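Local coordinates for peptide synthetase, module 7 (Actinoplanes teichomyceticus, PDB 4TX3), which forms a condensation-like domain of a non-ribosomal peptide synthetase, probably the kind that recruits tailoring oxygenases to the carrier-bound peptide, at residues R16-A21 against W186-L191; T73-G76 against V81-H84; A267-L272 against L282-T287. All coordinates share one frame; numbering follows the deposited sequence.

Contacts 1 and 2 belong to one continuous region of the condensation-type fold, whereas contact 3 lies far from both. The centres of contacts 1 and 2 are about 13 Å apart, and the chain enters and leaves contact 2 within the span that contact 1 brackets. They touch directly: Val17 O is 2.8 Å from Gln83 N and Pro18 O is 2.9 Å from Gln83 NE2, both probable hydrogen bonds. Contact 3 lies about 31 Å from contact 1 and about 36 Å from contact 2, centre to centre, with nearest atoms about 13 and 18 Å away. The sulfate bound at the Arg16 end of contact 1 probably came from the crystallisation liquor.

Contact 1: residues R16-A21 against W186-L191; sequences RVPLTA and WEQRLL. With SO4 (sulfate ion), chain H.
The start of helix 21-28 meets the last turns of helix 180-191 here, with Thr20 as N-cap and Glu187 accepting from Ala21, the first helical residue. Thr20 OG1 caps a backbone N further into the helix, while Gln23 OE1 accepts from Thr20 N, an exchange consistent with a capping box. Glu187, from the other helix, accepts directly from the backbone at the same helix end. Its CG stands anti to the backbone N (chi1 177°) and the chain runs extended beyond it, which carries the carboxylate straight across to the cap. Ala21 N donates to Glu187 OE2 at 2.8 Å in a nearly straight bond (160°), met on the syn side and 17° out of the carboxylate plane. The same OE2 also packs 3.3 Å from Ala21 CB, a close contact that accompanies the bond. The other branch, Glu187 OE1, comes 3.8 Å from Thr20 CB, the two side chains crossing at about a right angle. A buried acid facing a helix N-terminus is likely to be stabilised in its charged form. Replacing Glu187 by alanine removes the carboxylate, and Ala21 N would probably lose this acceptor while a gap opened beside Thr20 and Pro341. One residue along, the similarly extended Gln188 brings OE1 to 3.5 Å from Pro18 CG, a contact at the more exposed margin. At the beginning of 16-21 a sulfate sits at the edge of the Arg16 guanidinium. Bends at chi2 and chi3 bring NE round to sulfate O2, the oxygen that the backbone N of Arg16 also reaches; Glu15 N also binds the ion. The Arg16 NE bond to O2 measures 2.8 Å, and Arg16 NH2 reaches sulfate O3 at 2.6 Å.

Contact 2: residues T73-G76 against V81-H84; sequences TFPG and VHQH
The segments Thr73-Gly76 and Val81-His84 run roughly antiparallel, their end-to-end directions 144° apart, as the inner part of a beta hairpin whose short strands are 72-73 and 84-85. Thr73 and His84 form a hydrogen-bonded antiparallel pair: Thr73 N donates to His84 O at 3.0 Å and His84 N to Thr73 O at 2.9 Å. Beyond it the chains separate from regular strand pairing. Phe74 CA sends a CA-H...O contact to His82 O at 3.5 Å, and Pro75 O receives a weak bond from His82 N (3.4 Å) as well as a CA-H...O contact from Val81 CA (3.3 Å). At Gly76 a side chain would run into the carbonyl O of Pro75 and into Val81 N, so the turn is built on the absence of one.

The side chains divide by role. Phe74 and Gln83 lie side by side, ring and amide planes only 15° apart, with Phe74 CE2 at 3.9 Å from Gln83 CG. The amide end of Gln83 is held outside the hairpin by Pro18 O, and Phe74 packs on Leu19 and Ile144. Thr73 OG1 is bonded to His86 NE2, and the His84 ring stacks on that of His86. His82 CG sits between its backbone N and carbonyl carbon (chi1 56°), which swings the imidazole back across the hairpin; its ND1 bonds Thr80 O. Pro75 CD lies over one face of that ring, and Pro75 CG comes 3.7 Å from His82 CE1.

Contact 3: residues A267-L272 against L282-T287; sequences AALAML and LVIGTT
Leu269 and Ala270 meet Leu282 and Ile284 with no ring, amide or other flat side-chain group among them, so the contact has no faces or edges to stack and depends on methyl groups and backbone surface alone. Ile284 CD1 makes contact with two consecutive helix residues, lying 3.9 Å from Leu269 CD2 and 3.9 Å from Ala270 CB. With CG1 anti to the carbonyl carbon (chi1 -62°) and the chain extended beyond it, the side chain reaches the helix with CD1 leading. Leu269 has its CG anti to the backbone N, and its CD2 methyl closes on Ile284 CD1, the two side chains meeting at a slant. Leu282 comes in further along, its CD1 3.4 Å from Ala270 O and 4.3 Å from Ala270 CB. The small alanine lets both strand side chains approach the helix backbone, whose axis passes 9.7 Å from that of the strand at 138°. Alternation along the strand explains the pattern: Leu282 and Ile284 turn to the helix, while Val283 packs on Pro309 and Arg311.

This is helix-on-sheet packing within the condensation-type fold, consistent with the second, C-terminal lobe known for this family. Strand 306-313 pairs with 281-288 through Leu282 and Ile284, strand 363-369 through Gly285, and Leu314 covers Ala270 and Leu282. Elsewhere on helix 261-278, Ala267 and Met271 rest on helix 320-334, and Ala268 and Leu272 on helix 429-448.

Contact 1: residues R16-A21 against W186-L191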
ATOM      1  N   ARG B  16      -3.909  21.537 -27.762  1.00 43.07           N
ATOM      2  CA  ARG B  16      -2.547  21.791 -27.322  1.00 44.68           C
ATOM      3  C   ARG B  16      -2.419  21.618 -25.807  1.00 41.76           C
ATOM      4  O   ARG B  16      -2.639  22.548 -25.037  1.00 46.59           O
ATOM      5  CB  ARG B  16      -2.121  23.191 -27.767  1.00 49.15           C
ATOM      6  CG  ARG B  16      -2.192  23.357 -29.277  1.00 51.98           C
ATOM      7  CD  ARG B  16      -2.533  24.783 -29.690  1.00 62.37           C
ATOM      8  NE  ARG B  16      -3.912  25.186 -29.385  1.00 58.94           N
ATOM      9  CZ  ARG B  16      -4.441  26.349 -29.770  1.00 55.21           C
ATOM     10  NH1 ARG B  16      -3.713  27.193 -30.487  1.00 55.44           N
ATOM     11  NH2 ARG B  16      -5.695  26.672 -29.459  1.00 53.14           N
ATOM     12  N   VAL B  17      -2.081  20.403 -25.393  1.00 40.31           N
ATOM     13  CA  VAL B  17      -1.955  20.064 -23.984  1.00 33.39           C
ATOM     14  C   VAL B  17      -0.629  20.586 -23.447  1.00 34.00           C
ATOM     15  O   VAL B  17       0.429  20.291 -24.004  1.00 36.70           O
ATOM     16  CB  VAL B  17      -2.048  18.538 -23.776  1.00 35.00           C
ATOM     17  CG1 VAL B  17      -1.784  18.172 -22.318  1.00 28.95           C
ATOM     18  CG2 VAL B  17      -3.400  18.021 -24.264  1.00 33.17           C
ATOM     19  N   PRO B  18      -0.675  21.382 -22.370  1.00 33.19           N
ATOM     20  CA  PRO B  18       0.582  21.947 -21.879  1.00 33.94           C
ATOM     21  C   PRO B  18       1.420  20.936 -21.105  1.00 32.66           C
ATOM     22  O   PRO B  18       0.885  19.996 -20.527  1.00 29.66           O
ATOM     23  CB  PRO B  18       0.116  23.066 -20.952  1.00 27.79           C
ATOM     24  CG  PRO B  18      -1.167  22.568 -20.421  1.00 29.94           C
ATOM     25  CD  PRO B  18      -1.822  21.809 -21.552  1.00 30.31           C
ATOM     26  N   LEU B  19       2.728  21.154 -21.099  1.00 32.87           N
ATOM     27  CA  LEU B  19       3.620  20.488 -20.164  1.00 32.46           C
ATOM     28  C   LEU B  19       3.430  21.037 -18.746  1.00 32.29           C
ATOM     29  O   LEU B  19       3.039  22.197 -18.578  1.00 32.61           O
ATOM     30  CB  LEU B  19       5.072  20.680 -20.598  1.00 28.46           C
ATOM     31  CG  LEU B  19       5.661  19.864 -21.748  1.00 32.40           C
ATOM     32  CD1 LEU B  19       5.031  20.163 -23.090  1.00 24.38           C
ATOM     33  CD2 LEU B  19       7.189  20.070 -21.793  1.00 33.19           C
ATOM     34  N   THR B  20       3.729  20.238 -17.723  1.00 29.35           N
ATOM     35  CA  THR B  20       3.873  20.821 -16.388  1.00 31.20           C
ATOM     36  C   THR B  20       5.192  21.570 -16.335  1.00 31.54           C
ATOM     37  O   THR B  20       6.033  21.416 -17.222  1.00 30.73           O
ATOM     38  CB  THR B  20       3.867  19.786 -15.254  1.00 29.02           C
ATOM     39  OG1 THR B  20       5.017  18.936 -15.384  1.00 32.06           O
ATOM     40  CG2 THR B  20       2.574  18.964 -15.240  1.00 32.41           C
ATOM     41  N   ALA B  21       5.373  22.366 -15.285  1.00 31.46           N
ATOM     42  CA  ALA B  21       6.624  23.084 -15.078  1.00 33.11           C
ATOM     43  C   ALA B  21       7.796  22.115 -14.937  1.00 32.23           C
ATOM     44  O   ALA B  21       8.869  22.366 -15.469  1.00 31.79           O
ATOM     45  CB  ALA B  21       6.522  23.999 -13.849  1.00 30.98           C
ATOM     46  N   TRP B 186      -4.604  21.360 -14.856  1.00 30.28           N
ATOM     47  CA  TRP B 186      -4.883  21.853 -13.520  1.00 32.74           C
ATOM     48  C   TRP B 186      -3.788  22.796 -13.022  1.00 36.47           C
ATOM     49  O   TRP B 186      -4.085  23.891 -12.525  1.00 32.67           O
ATOM     50  CB  TRP B 186      -5.024  20.679 -12.561  1.00 34.69           C
ATOM     51  CG  TRP B 186      -5.280  21.048 -11.147  1.00 33.04           C
ATOM     52  CD1 TRP B 186      -6.402  21.618 -10.646  1.00 34.92           C
ATOM     53  CD2 TRP B 186      -4.412  20.822 -10.033  1.00 40.69           C
ATOM     54  NE1 TRP B 186      -6.294  21.772  -9.288  1.00 35.23           N
ATOM     55  CE2 TRP B 186      -5.082  21.291  -8.884  1.00 35.31           C
ATOM     56  CE3 TRP B 186      -3.133  20.266  -9.896  1.00 41.05           C
ATOM     57  CZ2 TRP B 186      -4.518  21.233  -7.615  1.00 43.73           C
ATOM     58  CZ3 TRP B 186      -2.574  20.202  -8.629  1.00 49.87           C
ATOM     59  CH2 TRP B 186      -3.266  20.685  -7.505  1.00 53.00           C
ATOM     60  N   GLU B 187      -2.529  22.357 -13.139  1.00 33.09           N
ATOM     61  CA  GLU B 187      -1.385  23.185 -12.754  1.00 33.99           C
ATOM     62  C   GLU B 187      -1.366  24.488 -13.554  1.00 35.88           C
ATOM     63  O   GLU B 187      -1.100  25.559 -13.008  1.00 33.36           O
ATOM     64  CB  GLU B 187      -0.050  22.449 -12.944  1.00 31.70           C
ATOM     65  CG  GLU B 187       1.147  23.343 -12.601  1.00 32.87           C
ATOM     66  CD  GLU B 187       2.495  22.698 -12.849  1.00 37.79           C
ATOM     67  OE1 GLU B 187       2.770  21.662 -12.192  1.00 36.95           O
ATOM     68  OE2 GLU B 187       3.277  23.225 -13.694  1.00 32.56           O
ATOM     69  N   GLN B 188      -1.659  24.402 -14.846  1.00 32.99           N
ATOM     70  CA  GLN B 188      -1.709  25.606 -15.658  1.00 37.06           C
ATOM     71  C   GLN B 188      -2.799  26.561 -15.162  1.00 38.94           C
ATOM     72  O   GLN B 188      -2.568  27.760 -15.053  1.00 36.53           O
ATOM     73  CB  GLN B 188      -1.942  25.257 -17.124  1.00 37.71           C
ATOM     74  CG  GLN B 188      -2.024  26.475 -18.009  1.00 35.80           C
ATOM     75  CD  GLN B 188      -2.540  26.146 -19.390  1.00 41.54           C
ATOM     76  OE1 GLN B 188      -1.757  25.985 -20.330  1.00 37.15           O
ATOM     77  NE2 GLN B 188      -3.869  26.059 -19.529  1.00 41.76           N
ATOM     78  N   ARG B 189      -3.977  26.023 -14.850  1.00 38.56           N
ATOM     79  CA  ARG B 189      -5.087  26.837 -14.347  1.00 39.20           C
ATOM     80  C   ARG B 189      -4.728  27.495 -13.025  1.00 39.84           C
ATOM     81  O   ARG B 189      -5.124  28.626 -12.748  1.00 44.98           O
ATOM     82  CB  ARG B 189      -6.350  25.997 -14.174  1.00 36.24           C
ATOM     83  CG  ARG B 189      -7.043  25.680 -15.473  1.00 40.52           C
ATOM     84  CD  ARG B 189      -8.183  24.711 -15.263  1.00 42.15           C
ATOM     85  NE  ARG B 189      -8.864  24.416 -16.520  1.00 46.26           N
ATOM     86  CZ  ARG B 189      -9.936  23.638 -16.614  1.00 44.34           C
ATOM     87  NH1 ARG B 189     -10.449  23.085 -15.520  1.00 38.09           N
ATOM     88  NH2 ARG B 189     -10.494  23.423 -17.799  1.00 47.74           N
ATOM     89  N   LEU B 190      -3.987  26.765 -12.205  1.00 38.34           N
ATOM     90  CA  LEU B 190      -3.514  27.275 -10.935  1.00 35.61           C
ATOM     91  C   LEU B 190      -2.524  28.423 -11.174  1.00 41.10           C
ATOM     92  O   LEU B 190      -2.676  29.501 -10.611  1.00 42.76           O
ATOM     93  CB  LEU B 190      -2.885  26.137 -10.145  1.00 37.16           C
ATOM     94  CG  LEU B 190      -2.460  26.281  -8.698  1.00 39.11           C
ATOM     95  CD1 LEU B 190      -2.689  24.937  -7.998  1.00 44.26           C
ATOM     96  CD2 LEU B 190      -1.000  26.654  -8.668  1.00 39.90           C
ATOM     97  N   LEU B 191      -1.532  28.207 -12.033  1.00 36.91           N
ATOM     98  CA  LEU B 191      -0.572  29.255 -12.352  1.00 37.78           C
ATOM     99  C   LEU B 191      -1.219  30.457 -13.060  1.00 41.28           C
ATOM    100  O   LEU B 191      -0.686  31.548 -13.014  1.00 37.41           O
ATOM    101  CB  LEU B 191       0.576  28.707 -13.212  1.00 36.85           C
ATOM    102  CG  LEU B 191       1.502  27.640 -12.603  1.00 42.05           C
ATOM    103  CD1 LEU B 191       2.759  27.371 -13.464  1.00 41.56           C
ATOM    104  CD2 LEU B 191       1.883  27.992 -11.179  1.00 37.95           C
TER
HETATM  105  S   SO4 H 503      -7.345  24.238 -27.678  1.00 61.63           S
HETATM  106  O1  SO4 H 503      -8.167  23.117 -28.138  1.00 59.63           O
HETATM  107  O2  SO4 H 503      -5.928  23.921 -27.893  1.00 56.56           O
HETATM  108  O3  SO4 H 503      -7.706  25.467 -28.403  1.00 58.18           O
HETATM  109  O4  SO4 H 503      -7.607  24.414 -26.249  1.00 66.35           O

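Contact 2: residues T73-G76 against V81-H84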
ATOM      1  N   THR B  73       4.496  12.059 -26.790  1.00 28.49           N
ATOM      2  CA  THR B  73       5.737  12.667 -27.240  1.00 32.22           C
ATOM      3  C   THR B  73       5.642  14.140 -26.966  1.00 30.94           C
ATOM      4  O   THR B  73       4.559  14.627 -26.648  1.00 29.12           O
ATOM      5  CB  THR B  73       6.009  12.447 -28.741  1.00 33.81           C
ATOM      6  OG1 THR B  73       4.832  12.780 -29.497  1.00 36.89           O
ATOM      7  CG2 THR B  73       6.428  11.005 -29.004  1.00 27.45           C
ATOM      8  N   PHE B  74       6.762  14.851 -27.114  1.00 30.66           N
ATOM      9  CA  PHE B  74       6.814  16.270 -26.765  1.00 31.48           C
ATOM     10  C   PHE B  74       7.394  17.120 -27.912  1.00 37.21           C
ATOM     11  O   PHE B  74       8.497  17.681 -27.809  1.00 34.45           O
ATOM     12  CB  PHE B  74       7.622  16.455 -25.470  1.00 32.01           C
ATOM     13  CG  PHE B  74       7.079  15.666 -24.292  1.00 32.24           C
ATOM     14  CD1 PHE B  74       7.334  14.308 -24.164  1.00 27.95           C
ATOM     15  CD2 PHE B  74       6.303  16.287 -23.320  1.00 32.97           C
ATOM     16  CE1 PHE B  74       6.817  13.581 -23.102  1.00 32.37           C
ATOM     17  CE2 PHE B  74       5.784  15.568 -22.246  1.00 30.12           C
ATOM     18  CZ  PHE B  74       6.043  14.208 -22.136  1.00 31.59           C
ATOM     19  N   PRO B  75       6.647  17.220 -29.020  1.00 34.38           N
ATOM     20  CA  PRO B  75       7.128  17.974 -30.180  1.00 31.75           C
ATOM     21  C   PRO B  75       7.068  19.478 -29.981  1.00 33.74           C
ATOM     22  O   PRO B  75       6.331  19.962 -29.116  1.00 36.56           O
ATOM     23  CB  PRO B  75       6.161  17.547 -31.290  1.00 29.96           C
ATOM     24  CG  PRO B  75       4.882  17.236 -30.561  1.00 31.59           C
ATOM     25  CD  PRO B  75       5.311  16.635 -29.249  1.00 31.65           C
ATOM     26  N   GLY B  76       7.820  20.206 -30.802  1.00 37.81           N
ATOM     27  CA  GLY B  76       7.798  21.661 -30.801  1.00 34.89           C
ATOM     28  C   GLY B  76       9.171  22.251 -30.522  1.00 39.65           C
ATOM     29  O   GLY B  76      10.155  21.511 -30.420  1.00 38.05           O
ATOM     30  N   VAL B  81       6.278  23.682 -27.304  1.00 39.26           N
ATOM     31  CA  VAL B  81       6.193  22.315 -26.791  1.00 37.06           C
ATOM     32  C   VAL B  81       4.802  22.022 -26.228  1.00 38.22           C
ATOM     33  O   VAL B  81       4.265  22.785 -25.419  1.00 35.23           O
ATOM     34  CB  VAL B  81       7.194  22.022 -25.668  1.00 37.08           C
ATOM     35  CG1 VAL B  81       7.574  20.543 -25.697  1.00 36.33           C
ATOM     36  CG2 VAL B  81       8.398  22.883 -25.776  1.00 38.37           C
ATOM     37  N   HIS B  82       4.227  20.906 -26.643  1.00 31.33           N
ATOM     38  CA  HIS B  82       2.980  20.468 -26.062  1.00 32.95           C
ATOM     39  C   HIS B  82       3.062  18.952 -25.876  1.00 31.36           C
ATOM     40  O   HIS B  82       3.942  18.300 -26.427  1.00 32.80           O
ATOM     41  CB  HIS B  82       1.807  20.867 -26.951  1.00 34.40           C
ATOM     42  CG  HIS B  82       1.923  20.353 -28.349  1.00 36.38           C
ATOM     43  ND1 HIS B  82       2.819  20.872 -29.259  1.00 37.85           N
ATOM     44  CD2 HIS B  82       1.297  19.328 -28.977  1.00 38.18           C
ATOM     45  CE1 HIS B  82       2.726  20.200 -30.396  1.00 42.31           C
ATOM     46  NE2 HIS B  82       1.805  19.260 -30.249  1.00 41.20           N
ATOM     47  N   GLN B  83       2.169  18.396 -25.075  1.00 32.31           N
ATOM     48  CA  GLN B  83       2.089  16.952 -24.961  1.00 34.45           C
ATOM     49  C   GLN B  83       1.246  16.400 -26.112  1.00 32.33           C
ATOM     50  O   GLN B  83       0.048  16.655 -26.190  1.00 33.57           O
ATOM     51  CB  GLN B  83       1.499  16.543 -23.610  1.00 29.41           C
ATOM     52  CG  GLN B  83       2.245  17.125 -22.434  1.00 29.96           C
ATOM     53  CD  GLN B  83       1.920  16.433 -21.124  1.00 31.04           C
ATOM     54  OE1 GLN B  83       2.047  15.217 -21.004  1.00 27.76           O
ATOM     55  NE2 GLN B  83       1.476  17.212 -20.133  1.00 32.78           N
ATOM     56  N   HIS B  84       1.886  15.673 -27.019  1.00 29.55           N
ATOM     57  CA  HIS B  84       1.161  14.974 -28.067  1.00 33.42           C
ATOM     58  C   HIS B  84       0.834  13.520 -27.665  1.00 35.87           C
ATOM     59  O   HIS B  84       1.705  12.640 -27.640  1.00 32.05           O
ATOM     60  CB  HIS B  84       1.944  14.981 -29.378  1.00 31.00           C
ATOM     61  CG  HIS B  84       1.157  14.445 -30.534  1.00 38.23           C
ATOM     62  ND1 HIS B  84       0.990  15.145 -31.709  1.00 42.72           N
ATOM     63  CD2 HIS B  84       0.460  13.291 -30.682  1.00 36.51           C
ATOM     64  CE1 HIS B  84       0.238  14.439 -32.535  1.00 40.28           C
ATOM     65  NE2 HIS B  84      -0.099  13.313 -31.935  1.00 37.66           N
TER

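Contact 3: residues A267-L272 against L282-T287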
ATOM      1  N   ALA B 267      18.820  18.844  10.350  1.00 32.19           N
ATOM      2  CA  ALA B 267      19.548  19.733  11.256  1.00 29.46           C
ATOM      3  C   ALA B 267      21.020  19.347  11.298  1.00 33.50           C
ATOM      4  O   ALA B 267      21.903  20.165  11.027  1.00 32.33           O
ATOM      5  CB  ALA B 267      18.949  19.683  12.641  1.00 30.75           C
ATOM      6  N   ALA B 268      21.268  18.082  11.627  1.00 33.90           N
ATOM      7  CA  ALA B 268      22.617  17.563  11.769  1.00 32.87           C
ATOM      8  C   ALA B 268      23.477  17.797  10.518  1.00 31.60           C
ATOM      9  O   ALA B 268      24.618  18.257  10.616  1.00 30.25           O
ATOM     10  CB  ALA B 268      22.557  16.073  12.105  1.00 31.91           C
ATOM     11  N   LEU B 269      22.921  17.488   9.348  1.00 30.64           N
ATOM     12  CA  LEU B 269      23.614  17.716   8.079  1.00 30.87           C
ATOM     13  C   LEU B 269      23.944  19.202   7.864  1.00 33.27           C
ATOM     14  O   LEU B 269      25.031  19.541   7.369  1.00 30.30           O
ATOM     15  CB  LEU B 269      22.774  17.198   6.907  1.00 25.15           C
ATOM     16  CG  LEU B 269      23.322  17.477   5.501  1.00 29.87           C
ATOM     17  CD1 LEU B 269      24.644  16.788   5.254  1.00 27.50           C
ATOM     18  CD2 LEU B 269      22.307  17.085   4.439  1.00 32.23           C
ATOM     19  N   ALA B 270      23.012  20.081   8.238  1.00 29.82           N
ATOM     20  CA  ALA B 270      23.239  21.514   8.100  1.00 31.33           C
ATOM     21  C   ALA B 270      24.405  21.939   9.002  1.00 33.44           C
ATOM     22  O   ALA B 270      25.230  22.771   8.614  1.00 32.88           O
ATOM     23  CB  ALA B 270      21.959  22.318   8.428  1.00 28.11           C
ATOM     24  N   MET B 271      24.480  21.369  10.204  1.00 30.79           N
ATOM     25  CA  MET B 271      25.592  21.673  11.100  1.00 30.84           C
ATOM     26  C   MET B 271      26.894  21.160  10.503  1.00 33.21           C
ATOM     27  O   MET B 271      27.952  21.784  10.653  1.00 34.45           O
ATOM     28  CB  MET B 271      25.384  21.055  12.482  1.00 34.01           C
ATOM     29  CG  MET B 271      24.328  21.744  13.303  1.00 38.57           C
ATOM     30  SD  MET B 271      23.912  20.750  14.748  1.00 33.63           S
ATOM     31  CE  MET B 271      24.889  21.536  16.040  1.00 30.79           C
ATOM     32  N   LEU B 272      26.817  20.022   9.824  1.00 31.25           N
ATOM     33  CA  LEU B 272      28.007  19.438   9.231  1.00 29.56           C
ATOM     34  C   LEU B 272      28.525  20.318   8.114  1.00 30.86           C
ATOM     35  O   LEU B 272      29.730  20.528   7.995  1.00 33.34           O
ATOM     36  CB  LEU B 272      27.729  18.029   8.717  1.00 29.91           C
ATOM     37  CG  LEU B 272      28.875  17.302   8.012  1.00 33.11           C
ATOM     38  CD1 LEU B 272      30.106  17.148   8.912  1.00 29.93           C
ATOM     39  CD2 LEU B 272      28.406  15.960   7.518  1.00 29.62           C
ATOM     40  N   LEU B 282      22.196  28.337   4.583  1.00 34.44           N
ATOM     41  CA  LEU B 282      22.221  27.105   3.805  1.00 33.48           C
ATOM     42  C   LEU B 282      20.849  26.732   3.300  1.00 33.08           C
ATOM     43  O   LEU B 282      19.846  26.980   3.977  1.00 37.36           O
ATOM     44  CB  LEU B 282      22.772  25.949   4.643  1.00 35.46           C
ATOM     45  CG  LEU B 282      24.221  25.973   5.114  1.00 34.57           C
ATOM     46  CD1 LEU B 282      24.535  24.694   5.870  1.00 40.12           C
ATOM     47  CD2 LEU B 282      25.136  26.083   3.928  1.00 40.56           C
ATOM     48  N   VAL B 283      20.802  26.140   2.111  1.00 28.79           N
ATOM     49  CA  VAL B 283      19.570  25.557   1.618  1.00 32.07           C
ATOM     50  C   VAL B 283      19.780  24.066   1.386  1.00 28.65           C
ATOM     51  O   VAL B 283      20.624  23.660   0.605  1.00 30.31           O
ATOM     52  CB  VAL B 283      19.075  26.231   0.319  1.00 35.85           C
ATOM     53  CG1 VAL B 283      17.810  25.545  -0.174  1.00 34.01           C
ATOM     54  CG2 VAL B 283      18.810  27.710   0.543  1.00 28.34           C
ATOM     55  N   ILE B 284      19.024  23.254   2.108  1.00 30.97           N
ATOM     56  CA  ILE B 284      19.010  21.820   1.888  1.00 28.97           C
ATOM     57  C   ILE B 284      17.670  21.409   1.319  1.00 32.49           C
ATOM     58  O   ILE B 284      16.626  21.677   1.918  1.00 33.11           O
ATOM     59  CB  ILE B 284      19.253  21.052   3.167  1.00 32.43           C
ATOM     60  CG1 ILE B 284      20.639  21.403   3.720  1.00 29.91           C
ATOM     61  CG2 ILE B 284      19.096  19.559   2.905  1.00 29.85           C
ATOM     62  CD1 ILE B 284      20.987  20.700   4.998  1.00 33.38           C
ATOM     63  N   GLY B 285      17.701  20.765   0.159  1.00 28.86           N
ATOM     64  CA  GLY B 285      16.479  20.378  -0.517  1.00 30.90           C
ATOM     65  C   GLY B 285      16.135  18.915  -0.310  1.00 34.25           C
ATOM     66  O   GLY B 285      16.981  18.098   0.075  1.00 34.92           O
ATOM     67  N   THR B 286      14.875  18.598  -0.566  1.00 32.81           N
ATOM     68  CA  THR B 286      14.373  17.242  -0.475  1.00 34.69           C
ATOM     69  C   THR B 286      13.299  17.025  -1.541  1.00 36.09           C
ATOM     70  O   THR B 286      12.717  17.987  -2.044  1.00 36.04           O
ATOM     71  CB  THR B 286      13.793  16.940   0.927  1.00 37.85           C
ATOM     72  OG1 THR B 286      13.735  15.522   1.127  1.00 39.58           O
ATOM     73  CG2 THR B 286      12.400  17.534   1.081  1.00 35.23           C
ATOM     74  N   THR B 287      13.051  15.765  -1.891  1.00 36.14           N
ATOM     75  CA  THR B 287      12.020  15.449  -2.860  1.00 34.68           C
ATOM     76  C   THR B 287      10.833  14.773  -2.171  1.00 36.54           C
ATOM     77  O   THR B 287      10.954  13.689  -1.614  1.00 35.48           O
ATOM     78  CB  THR B 287      12.562  14.566  -3.982  1.00 34.49           C
ATOM     79  OG1 THR B 287      13.638  15.253  -4.623  1.00 39.09           O
ATOM     80  CG2 THR B 287      11.483  14.284  -5.023  1.00 34.23           C
TER